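Membrane lipoprotein TpN32 (Treponema pallidum, PDB 1XS5) binds L-methionine and, as a periplasmic-binding-protein-like lipoprotein of the NlpA family, probably presents it to a membrane transporter. Local coordinates at residues E45-R49 against G50-M54; I126-R129 against A130-L134; A168-G172 against N173-M177; G222-R225 against T226-E230. One frame throughout, in Å; residues are numbered along the deposited sequence.

How the contacts relate
Along the chain the four contacts follow one another in series, distributed over the two lobes of a periplasmic-binding-protein fold that holds methionine between them. Contact 1 ends helix 40-49 and leads into strand 54-59 of the six-stranded sheet; contact 4, about 28 Å away between centres, lies in helix 222-231, shortly before edge strand 238-239 of the same sheet. Contact 3 belongs to the five-stranded sheet, where strand 167-170 passes into helix 172-177 and brings Asn171 and Asn173 to the ligand. Contact 2, about 23 Å from contact 3 between centres, is a surface turn after strand 127-128. Contacts 2 and 4 lie about 36 Å apart between centres, on opposite sides of the chain's centre.

Contact 1: residues E45-R49 against G50-M54; sequences EAVMR and GDILM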
loop_
_atom_site.group_PDB
_atom_site.type_symbol
_atom_site.label_atom_id
_atom_site.label_comp_id
_atom_site.label_asym_id
_atom_site.label_seq_id
_atom_site.Cartn_x
_atom_site.Cartn_y
_atom_site.Cartn_z
ATOM N N GLU A 45 8.118 -11.764 7.227
ATOM C CA GLU A 45 8.774 -12.870 7.898
ATOM C C GLU A 45 10.258 -12.935 7.480
ATOM O O GLU A 45 11.107 -13.329 8.277
ATOM C CB GLU A 45 8.076 -14.188 7.555
ATOM C CG GLU A 45 6.672 -14.294 8.124
ATOM C CD GLU A 45 6.015 -15.677 7.903
ATOM O OE1 GLU A 45 6.333 -16.367 6.900
ATOM O OE2 GLU A 45 5.157 -16.068 8.733
ATOM N N ALA A 46 10.589 -12.529 6.246
ATOM C CA ALA A 46 11.991 -12.612 5.801
ATOM C C ALA A 46 12.811 -11.569 6.535
ATOM O O ALA A 46 14.007 -11.799 6.840
ATOM C CB ALA A 46 12.127 -12.417 4.270
ATOM N N VAL A 47 12.219 -10.408 6.793
ATOM C CA VAL A 47 12.960 -9.404 7.572
ATOM C C VAL A 47 13.098 -9.939 9.040
ATOM O O VAL A 47 14.172 -9.840 9.648
ATOM C CB VAL A 47 12.227 -8.025 7.592
ATOM C CG1 VAL A 47 12.860 -7.105 8.697
ATOM C CG2 VAL A 47 12.337 -7.327 6.210
ATOM N N MET A 48 12.043 -10.520 9.599
ATOM C CA MET A 48 12.140 -11.036 10.974
ATOM C C MET A 48 13.213 -12.138 11.106
ATOM O O MET A 48 13.924 -12.170 12.112
ATOM C CB MET A 48 10.791 -11.578 11.488
ATOM C CG MET A 48 9.785 -10.496 11.935
ATOM S SD MET A 48 10.463 -9.354 13.226
ATOM C CE MET A 48 10.744 -10.548 14.608
ATOM N N ARG A 49 13.320 -13.040 10.115
ATOM C CA ARG A 49 14.334 -14.119 10.162
ATOM C C ARG A 49 15.730 -13.583 9.868
ATOM O O ARG A 49 16.722 -14.249 10.169
ATOM C CB ARG A 49 14.107 -15.233 9.101
ATOM C CG ARG A 49 12.873 -16.060 9.225
ATOM C CD ARG A 49 12.956 -17.291 8.288
ATOM N NE ARG A 49 13.197 -16.880 6.913
ATOM C CZ ARG A 49 12.244 -16.460 6.082
ATOM N NH1 ARG A 49 10.985 -16.413 6.482
ATOM N NH2 ARG A 49 12.556 -16.049 4.861
ATOM N N GLY A 50 15.816 -12.406 9.257
ATOM C CA GLY A 50 17.114 -11.856 8.903
ATOM C C GLY A 50 17.632 -12.201 7.508
ATOM O O GLY A 50 18.810 -11.981 7.191
ATOM N N ASP A 51 16.767 -12.756 6.654
ATOM C CA ASP A 51 17.168 -13.102 5.287
ATOM C C ASP A 51 17.410 -11.852 4.458
ATOM O O ASP A 51 18.178 -11.878 3.505
ATOM C CB ASP A 51 16.095 -13.959 4.617
ATOM C CG ASP A 51 16.046 -15.355 5.184
ATOM O OD1 ASP A 51 16.966 -15.709 5.980
ATOM O OD2 ASP A 51 15.106 -16.107 4.817
ATOM N N ILE A 52 16.686 -10.780 4.788
ATOM C CA ILE A 52 16.864 -9.474 4.156
ATOM C C ILE A 52 16.948 -8.429 5.316
ATOM O O ILE A 52 16.406 -8.649 6.401
ATOM C CB ILE A 52 15.718 -9.119 3.224
ATOM C CG1 ILE A 52 14.381 -9.406 3.898
ATOM C CG2 ILE A 52 15.833 -9.926 1.889
ATOM C CD1 ILE A 52 13.203 -8.933 3.070
ATOM N N LEU A 53 17.601 -7.309 5.064
ATOM C CA LEU A 53 17.797 -6.271 6.082
ATOM C C LEU A 53 16.582 -5.343 6.191
ATOM O O LEU A 53 16.278 -4.795 7.260
ATOM C CB LEU A 53 19.028 -5.447 5.707
ATOM C CG LEU A 53 19.504 -4.451 6.766
ATOM C CD1 LEU A 53 19.658 -5.161 8.131
ATOM C CD2 LEU A 53 20.832 -3.872 6.315
ATOM N N MET A 54 15.884 -5.164 5.077
ATOM C CA MET A 54 14.729 -4.282 5.100
ATOM C C MET A 54 13.725 -4.645 4.041
ATOM O O MET A 54 13.982 -5.499 3.208
ATOM C CB MET A 54 15.195 -2.825 4.906
ATOM C CG MET A 54 15.837 -2.527 3.597
ATOM S SD MET A 54 17.091 -1.104 3.634
ATOM C CE MET A 54 18.665 -1.924 3.463
HETATM O O HOH W 1 16.336 -8.483 9.175
#
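Arg49 and Asp51 face each other across the end of helix 40-49, and a single carboxylate oxygen receives both arginine donors. Asp51 OD2 lies 2.9 Å from Arg49 NE and 2.6 Å from Arg49 NH2, in the guanidinium plane; NE and NH2, on one flank of the group, grip it side-on. The two nitrogens arrive from the same face of the carboxylate, whose plane is turned 61° from that of the guanidinium. A bend at chi3 (-56°) folds the arginine back along its helix and lays one guanidinium face over Ala46 CA.

The backbone is closed by a Schellman motif. Asp51 N donates to Ala46 O at 2.9 Å. Gly50, the C-prime residue with its positive phi, contributes only weak bonds from its N, to Val47 O and to Ala46 O. Val47 O gains a further partner in a water that donates to it at 2.6 Å and to Ile52 O at 2.8 Å, which links the last helical turn to the outgoing chain. Met48 O accepts from Lys203 NZ.

The apolar part of the contact is Ile52, which folds back on the helix. Its CG1 stands between backbone N and carbonyl carbon (chi1 46°), and CD1 meets Val47 CG2 at 3.6 Å, the two side chains crossing at roughly a right angle; Ala46 CB touches both CG1 and CD1.

Beyond the turn, the backbone of Leu53 and Met54 pairs with strand 3-9 as strand 54-59 begins. Leu53 and Met54 also pack against helix 210-219, while Met48 reaches Phe66 of helix 60-70.

Contact 2: residues I126-R129 against A130-L134; sequences IRMR and AGSGL
Arg129 and Ser132 close a type I beta turn that carries the chain out of strand 127-128 and into the loop leading to its antiparallel partner, strand 141-143. Its hydrogen bonding centres on Arg129 O. The backbone closure, from Ser132 N at 3.5 Å, is long and weak. Ser132 OG also donates to this carbonyl, but the modelled separation of 2.4 Å is so short that its exact value is doubtful. The hydroxyl lies anti to the carbonyl carbon of Ser132 (chi1 -56°), which turns it back to the start of the turn. Nearby, Gly133 O accepts from Arg118 of helix 110-122, and Met128 N donates to Glu121 of the same helix.

Electrostatically, Arg129 looks outside the turn: its NH2 forms a salt bridge with Asp140, a residue whose backbone also pairs with that of Arg129. This ties the turn to the other end of the loop.

Packing is contributed by the arginine's flat end. Bent at chi3 (84°), the arginine chain curls over the turn, and one guanidinium face rests on the peptide between Gly131 and Ser132, with Gly131 C 3.5 Å above the Arg129 guanidinium plane, toward its rim.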
loop_
_atom_site.group_PDB
_atom_site.type_symbol
_atom_site.label_atom_id
_atom_site.label_comp_id
_atom_site.label_asym_id
_atom_site.label_seq_id
_atom_site.Cartn_x
_atom_site.Cartn_y
_atom_site.Cartn_z
ATOM N N ILE A 126 -21.910 3.249 3.344
ATOM C CA ILE A 126 -22.109 2.501 4.561
ATOM C C ILE A 126 -21.693 3.309 5.767
ATOM O O ILE A 126 -21.099 4.367 5.627
ATOM C CB ILE A 126 -21.186 1.208 4.580
ATOM C CG1 ILE A 126 -19.698 1.626 4.492
ATOM C CG2 ILE A 126 -21.511 0.295 3.429
ATOM C CD1 ILE A 126 -18.666 0.488 4.627
ATOM N N ARG A 127 -22.009 2.775 6.945
ATOM C CA ARG A 127 -21.610 3.353 8.215
ATOM C C ARG A 127 -20.968 2.264 9.050
ATOM O O ARG A 127 -21.539 1.183 9.238
ATOM C CB ARG A 127 -22.788 3.920 9.000
ATOM C CG ARG A 127 -22.326 4.504 10.332
ATOM C CD ARG A 127 -23.518 4.784 11.243
ATOM N NE ARG A 127 -23.073 5.479 12.440
ATOM C CZ ARG A 127 -23.594 6.628 12.844
ATOM N NH1 ARG A 127 -24.583 7.182 12.141
ATOM N NH2 ARG A 127 -23.112 7.236 13.924
ATOM N N MET A 128 -19.778 2.550 9.546
ATOM C CA MET A 128 -19.035 1.616 10.379
ATOM C C MET A 128 -19.382 1.803 11.877
ATOM O O MET A 128 -19.646 2.928 12.311
ATOM C CB MET A 128 -17.547 1.873 10.208
ATOM C CG MET A 128 -17.055 1.669 8.782
ATOM S SD MET A 128 -17.298 -0.038 8.272
ATOM C CE MET A 128 -16.192 -0.925 9.383
ATOM N N ARG A 129 -19.383 0.700 12.629
ATOM C CA ARG A 129 -19.629 0.701 14.073
ATOM C C ARG A 129 -18.550 1.602 14.725
ATOM O O ARG A 129 -17.406 1.680 14.250
ATOM C CB ARG A 129 -19.519 -0.745 14.590
ATOM C CG ARG A 129 -19.129 -0.901 16.061
ATOM C CD ARG A 129 -18.996 -2.378 16.458
ATOM N NE ARG A 129 -17.687 -2.982 16.155
ATOM C CZ ARG A 129 -16.666 -3.054 17.016
ATOM N NH1 ARG A 129 -16.790 -2.551 18.251
ATOM N NH2 ARG A 129 -15.522 -3.658 16.666
ATOM N N ALA A 130 -18.899 2.238 15.839
ATOM C CA ALA A 130 -18.011 3.179 16.541
ATOM C C ALA A 130 -16.670 2.712 17.106
ATOM O O ALA A 130 -15.651 3.391 16.963
ATOM C CB ALA A 130 -18.802 3.881 17.645
ATOM N N GLY A 131 -16.626 1.579 17.776
ATOM C CA GLY A 131 -15.321 1.201 18.286
ATOM C C GLY A 131 -14.561 0.267 17.370
ATOM O O GLY A 131 -13.785 -0.538 17.873
ATOM N N SER A 132 -14.752 0.387 16.052
ATOM C CA SER A 132 -14.122 -0.509 15.060
ATOM C C SER A 132 -12.598 -0.657 15.042
ATOM O O SER A 132 -12.070 -1.769 14.904
ATOM C CB SER A 132 -14.592 -0.137 13.655
ATOM O OG SER A 132 -16.001 -0.179 13.597
ATOM N N GLY A 133 -11.892 0.455 15.141
ATOM C CA GLY A 133 -10.447 0.390 15.156
ATOM C C GLY A 133 -9.773 0.316 13.810
ATOM O O GLY A 133 -10.398 0.270 12.758
ATOM N N LEU A 134 -8.455 0.256 13.869
ATOM C CA LEU A 134 -7.614 0.232 12.690
ATOM C C LEU A 134 -7.734 -1.040 11.839
ATOM O O LEU A 134 -7.415 -1.020 10.654
ATOM C CB LEU A 134 -6.164 0.475 13.167
ATOM C CG LEU A 134 -5.086 1.010 12.221
ATOM C CD1 LEU A 134 -5.493 2.373 11.671
ATOM C CD2 LEU A 134 -3.761 1.123 12.991
#

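Contact 3: residues A168-G172 against N173-M177; sequences AVING and NYAIM. With MET (methionine), chain B.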
loop_
_atom_site.group_PDB
_atom_site.type_symbol
_atom_site.label_atom_id
_atom_site.label_comp_id
_atom_site.label_asym_id
_atom_site.label_seq_id
_atom_site.Cartn_x
_atom_site.Cartn_y
_atom_site.Cartn_z
ATOM N N ALA A 168 -14.534 -1.764 -7.429
ATOM C CA ALA A 168 -13.517 -2.349 -6.582
ATOM C C ALA A 168 -12.660 -1.241 -5.996
ATOM O O ALA A 168 -12.360 -0.243 -6.700
ATOM C CB ALA A 168 -12.620 -3.281 -7.390
ATOM N N VAL A 169 -12.305 -1.401 -4.724
ATOM C CA VAL A 169 -11.412 -0.437 -4.024
ATOM C C VAL A 169 -10.045 -1.107 -4.166
ATOM O O VAL A 169 -9.787 -2.136 -3.531
ATOM C CB VAL A 169 -11.824 -0.307 -2.559
ATOM C CG1 VAL A 169 -10.865 0.604 -1.820
ATOM C CG2 VAL A 169 -13.280 0.296 -2.501
ATOM N N ILE A 170 -9.163 -0.501 -4.981
ATOM C CA ILE A 170 -7.881 -1.125 -5.312
ATOM C C ILE A 170 -6.667 -0.354 -4.843
ATOM O O ILE A 170 -6.585 0.850 -5.083
ATOM C CB ILE A 170 -7.790 -1.369 -6.868
ATOM C CG1 ILE A 170 -9.017 -2.176 -7.328
ATOM C CG2 ILE A 170 -6.540 -2.267 -7.226
ATOM C CD1 ILE A 170 -9.152 -2.338 -8.843
ATOM N N ASN A 171 -5.745 -1.030 -4.139
ATOM C CA ASN A 171 -4.515 -0.346 -3.692
ATOM C C ASN A 171 -3.828 0.308 -4.908
ATOM O O ASN A 171 -3.772 -0.298 -5.996
ATOM C CB ASN A 171 -3.470 -1.302 -3.124
ATOM C CG ASN A 171 -4.008 -2.129 -1.966
ATOM O OD1 ASN A 171 -4.765 -3.069 -2.182
ATOM N ND2 ASN A 171 -3.638 -1.759 -0.749
ATOM N N GLY A 172 -3.206 1.452 -4.672
ATOM C CA GLY A 172 -2.550 2.158 -5.763
ATOM C C GLY A 172 -1.534 1.322 -6.529
ATOM O O GLY A 172 -1.536 1.351 -7.756
ATOM N N ASN A 173 -0.689 0.552 -5.839
ATOM C CA ASN A 173 0.305 -0.205 -6.598
ATOM C C ASN A 173 -0.351 -1.152 -7.597
ATOM O O ASN A 173 0.026 -1.215 -8.807
ATOM C CB ASN A 173 1.264 -0.980 -5.642
ATOM C CG ASN A 173 0.579 -2.102 -4.890
ATOM O OD1 ASN A 173 -0.326 -1.878 -4.080
ATOM N ND2 ASN A 173 1.020 -3.334 -5.153
ATOM N N TYR A 174 -1.373 -1.871 -7.153
ATOM C CA TYR A 174 -2.025 -2.819 -8.060
ATOM C C TYR A 174 -2.867 -2.150 -9.125
ATOM O O TYR A 174 -2.997 -2.680 -10.253
ATOM C CB TYR A 174 -2.893 -3.812 -7.263
ATOM C CG TYR A 174 -2.039 -4.764 -6.482
ATOM C CD1 TYR A 174 -1.053 -5.500 -7.123
ATOM C CD2 TYR A 174 -2.226 -4.957 -5.114
ATOM C CE1 TYR A 174 -0.275 -6.420 -6.435
ATOM C CE2 TYR A 174 -1.435 -5.874 -4.399
ATOM C CZ TYR A 174 -0.470 -6.598 -5.071
ATOM O OH TYR A 174 0.331 -7.522 -4.425
ATOM N N ALA A 175 -3.444 -0.992 -8.783
ATOM C CA ALA A 175 -4.268 -0.243 -9.747
ATOM C C ALA A 175 -3.332 0.254 -10.883
ATOM O O ALA A 175 -3.609 0.060 -12.071
ATOM C CB ALA A 175 -4.921 0.987 -9.041
ATOM N N ILE A 176 -2.218 0.884 -10.504
ATOM C CA ILE A 176 -1.270 1.429 -11.474
ATOM C C ILE A 176 -0.735 0.326 -12.392
ATOM O O ILE A 176 -0.591 0.498 -13.610
ATOM C CB ILE A 176 -0.110 2.133 -10.729
ATOM C CG1 ILE A 176 -0.624 3.419 -10.057
ATOM C CG2 ILE A 176 1.002 2.429 -11.690
ATOM C CD1 ILE A 176 0.372 3.844 -8.940
ATOM N N MET A 177 -0.467 -0.839 -11.816
ATOM C CA MET A 177 -0.006 -1.950 -12.627
ATOM C C MET A 177 -1.047 -2.428 -13.647
ATOM O O MET A 177 -0.673 -3.050 -14.651
ATOM C CB MET A 177 0.370 -3.148 -11.740
ATOM C CG MET A 177 1.679 -2.937 -11.005
ATOM S SD MET A 177 1.824 -4.191 -9.647
ATOM C CE MET A 177 1.195 -5.678 -10.434
HETATM N N MET B . 1.281 0.049 -1.570
HETATM C CA MET B . 0.121 -0.353 -0.693
HETATM C C MET B . -0.832 0.815 -0.358
HETATM O O MET B . -2.071 0.643 -0.469
HETATM C CB MET B . 0.636 -0.956 0.632
HETATM C CG MET B . -0.469 -1.638 1.411
HETATM S SD MET B . 0.053 -2.330 2.997
HETATM C CE MET B . 0.836 -3.879 2.379
HETATM O OXT MET B . -0.322 1.894 0.020
#
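Asn171 and Ala175 share the first of two backbone hydrogen bonds that start helix 172-177: Ala175 N donates to Asn171 O at 2.9 Å. The second, from Ile176 N to Gly172 O, is nearly straight (N-H...O angle 173°), and Ile176 CG1 rests 3.2 Å from that same oxygen.

One side-chain hydrogen bond reaches the bound methionine. Although Asn171 occupies the N-cap position, its amide makes no capping bond; ND2 instead donates to the methionine carboxylate O at 2.9 Å and 171°. This junction, where strand 167-170 of the five-stranded sheet runs into a helix, thus forms part of the pocket. Asn173 OD1 lies 3.5 Å from the methionine N and against Asn171 CB. The chi1 of Asn173 (68°) tucks CG over its own backbone and carries OD1 toward the ligand, while ND2 bonds to Ser11. Glu83, which hydrogen-bonds the ligand, also takes a weak bond from Asn173 N.

Ring and apolar contacts pack the strand-helix junction. Asn173 ND2 lies 3.3 Å above the centre of the Tyr174 ring, while Asn171 OD1 approaches that ring's edge. Ile170 CG2 touches Tyr174 CB at 4.0 Å and lies 4.1 Å from Ala175 CB.

Contact 4: residues G222-R225 against T226-E230; sequences GRVR and TYLKE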
loop_
_atom_site.group_PDB
_atom_site.type_symbol
_atom_site.label_atom_id
_atom_site.label_comp_id
_atom_site.label_asym_id
_atom_site.label_seq_id
_atom_site.Cartn_x
_atom_site.Cartn_y
_atom_site.Cartn_z
ATOM N N GLY A 222 15.827 14.227 -3.226
ATOM C CA GLY A 222 15.399 15.049 -4.360
ATOM C C GLY A 222 15.215 14.304 -5.670
ATOM O O GLY A 222 14.277 14.567 -6.415
ATOM N N ARG A 223 16.082 13.353 -5.965
ATOM C CA ARG A 223 15.929 12.606 -7.215
ATOM C C ARG A 223 14.649 11.711 -7.231
ATOM O O ARG A 223 13.970 11.536 -8.267
ATOM C CB ARG A 223 17.151 11.737 -7.415
ATOM C CG ARG A 223 17.112 10.969 -8.697
ATOM C CD ARG A 223 18.375 10.166 -8.838
ATOM N NE ARG A 223 18.314 9.276 -9.996
ATOM C CZ ARG A 223 19.221 8.336 -10.259
ATOM N NH1 ARG A 223 20.270 8.171 -9.449
ATOM N NH2 ARG A 223 19.059 7.540 -11.307
ATOM N N VAL A 224 14.332 11.107 -6.094
ATOM C CA VAL A 224 13.131 10.277 -6.069
ATOM C C VAL A 224 11.917 11.193 -6.112
ATOM O O VAL A 224 10.995 10.958 -6.892
ATOM C CB VAL A 224 13.112 9.368 -4.823
ATOM C CG1 VAL A 224 11.662 9.016 -4.406
ATOM C CG2 VAL A 224 13.884 8.097 -5.153
ATOM N N ARG A 225 11.935 12.247 -5.297
ATOM C CA ARG A 225 10.827 13.211 -5.265
ATOM C C ARG A 225 10.575 13.778 -6.665
ATOM O O ARG A 225 9.425 13.967 -7.113
ATOM C CB ARG A 225 11.142 14.354 -4.310
ATOM C CG ARG A 225 11.184 13.955 -2.854
ATOM C CD ARG A 225 10.957 15.179 -2.002
ATOM N NE ARG A 225 11.927 16.216 -2.339
ATOM C CZ ARG A 225 13.151 16.286 -1.818
ATOM N NH1 ARG A 225 13.550 15.387 -0.922
ATOM N NH2 ARG A 225 13.989 17.238 -2.210
ATOM N N THR A 226 11.661 14.035 -7.371
ATOM C CA THR A 226 11.566 14.574 -8.711
ATOM C C THR A 226 10.947 13.552 -9.620
ATOM O O THR A 226 10.041 13.862 -10.399
ATOM C CB THR A 226 12.960 14.992 -9.174
ATOM O OG1 THR A 226 13.350 16.134 -8.400
ATOM C CG2 THR A 226 12.991 15.302 -10.666
ATOM N N TYR A 227 11.429 12.318 -9.524
ATOM C CA TYR A 227 10.879 11.226 -10.337
ATOM C C TYR A 227 9.358 11.011 -10.129
ATOM O O TYR A 227 8.599 10.804 -11.070
ATOM C CB TYR A 227 11.587 9.903 -9.988
ATOM C CG TYR A 227 10.966 8.673 -10.638
ATOM C CD1 TYR A 227 11.072 8.438 -12.011
ATOM C CD2 TYR A 227 10.254 7.751 -9.871
ATOM C CE1 TYR A 227 10.486 7.305 -12.600
ATOM C CE2 TYR A 227 9.660 6.633 -10.446
ATOM C CZ TYR A 227 9.775 6.408 -11.790
ATOM O OH TYR A 227 9.172 5.277 -12.312
ATOM N N LEU A 228 8.928 11.021 -8.877
ATOM C CA LEU A 228 7.521 10.777 -8.584
ATOM C C LEU A 228 6.626 11.859 -9.164
ATOM O O LEU A 228 5.676 11.557 -9.898
ATOM C CB LEU A 228 7.336 10.665 -7.080
ATOM C CG LEU A 228 7.906 9.356 -6.512
ATOM C CD1 LEU A 228 7.612 9.321 -5.043
ATOM C CD2 LEU A 228 7.281 8.127 -7.228
ATOM N N LYS A 229 6.932 13.118 -8.839
ATOM C CA LYS A 229 6.156 14.249 -9.325
ATOM C C LYS A 229 6.036 14.247 -10.836
ATOM O O LYS A 229 4.989 14.617 -11.389
ATOM C CB LYS A 229 6.778 15.566 -8.845
ATOM C CG LYS A 229 6.717 15.696 -7.326
ATOM C CD LYS A 229 7.579 16.849 -6.827
ATOM C CE LYS A 229 7.816 16.722 -5.323
ATOM N NZ LYS A 229 9.020 17.509 -4.884
ATOM N N GLU A 230 7.083 13.794 -11.513
ATOM C CA GLU A 230 7.046 13.780 -12.972
ATOM C C GLU A 230 6.341 12.596 -13.606
ATOM O O GLU A 230 5.712 12.752 -14.655
ATOM C CB GLU A 230 8.461 13.881 -13.558
ATOM C CG GLU A 230 9.051 15.292 -13.514
ATOM C CD GLU A 230 10.362 15.423 -14.299
ATOM O OE1 GLU A 230 10.326 15.328 -15.561
ATOM O OE2 GLU A 230 11.426 15.619 -13.654
#
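Thr226 grips Gly222 one turn earlier with two donors: its OG1 donates to Gly222 O at 2.7 Å and its N at 2.8 Å. They reach the carbonyl oxygen from opposite faces of its plane. OG1 stands beside the backbone N (chi1 -69°), which directs the hydroxyl back toward Gly222.

Next to it, Arg225 and Lys229 run side by side in the same direction. Lys229 NZ comes to 4.1 Å from Arg225 NE, near the guanidinium plane, a proximity of like charges that probably costs some energy. The aliphatic part of the lysine passes along Arg225 O, with CG at 3.2 Å from that oxygen, while the bent arginine lays one guanidinium face over Gly222 CA. Arg225 NH1 has a weak bond to Cys220 O.

On the buried side Val224 and Leu228 also lie alongside each other, Val224 CG1 meeting Leu228 CD1 at 4.1 Å. Further out, Leu228 packs on Leu17 of helix 14-26 and on Pro239, which Arg225 and Lys229 touch as well. Tyr227 rests on Arg16 and Ile20, and Arg223 forms salt bridges with Glu23 and Glu24 of that helix. Backbone bonds from Tyr227 N to Arg223 O, Leu228 N to Val224 O and Lys229 N to Arg225 O, with Val224 and Leu228 buried and Arg223, Thr226 and Lys229 exposed, mark a regular amphipathic alpha-helix, in which a threonine hydroxyl bonds to the carbonyl four residues back.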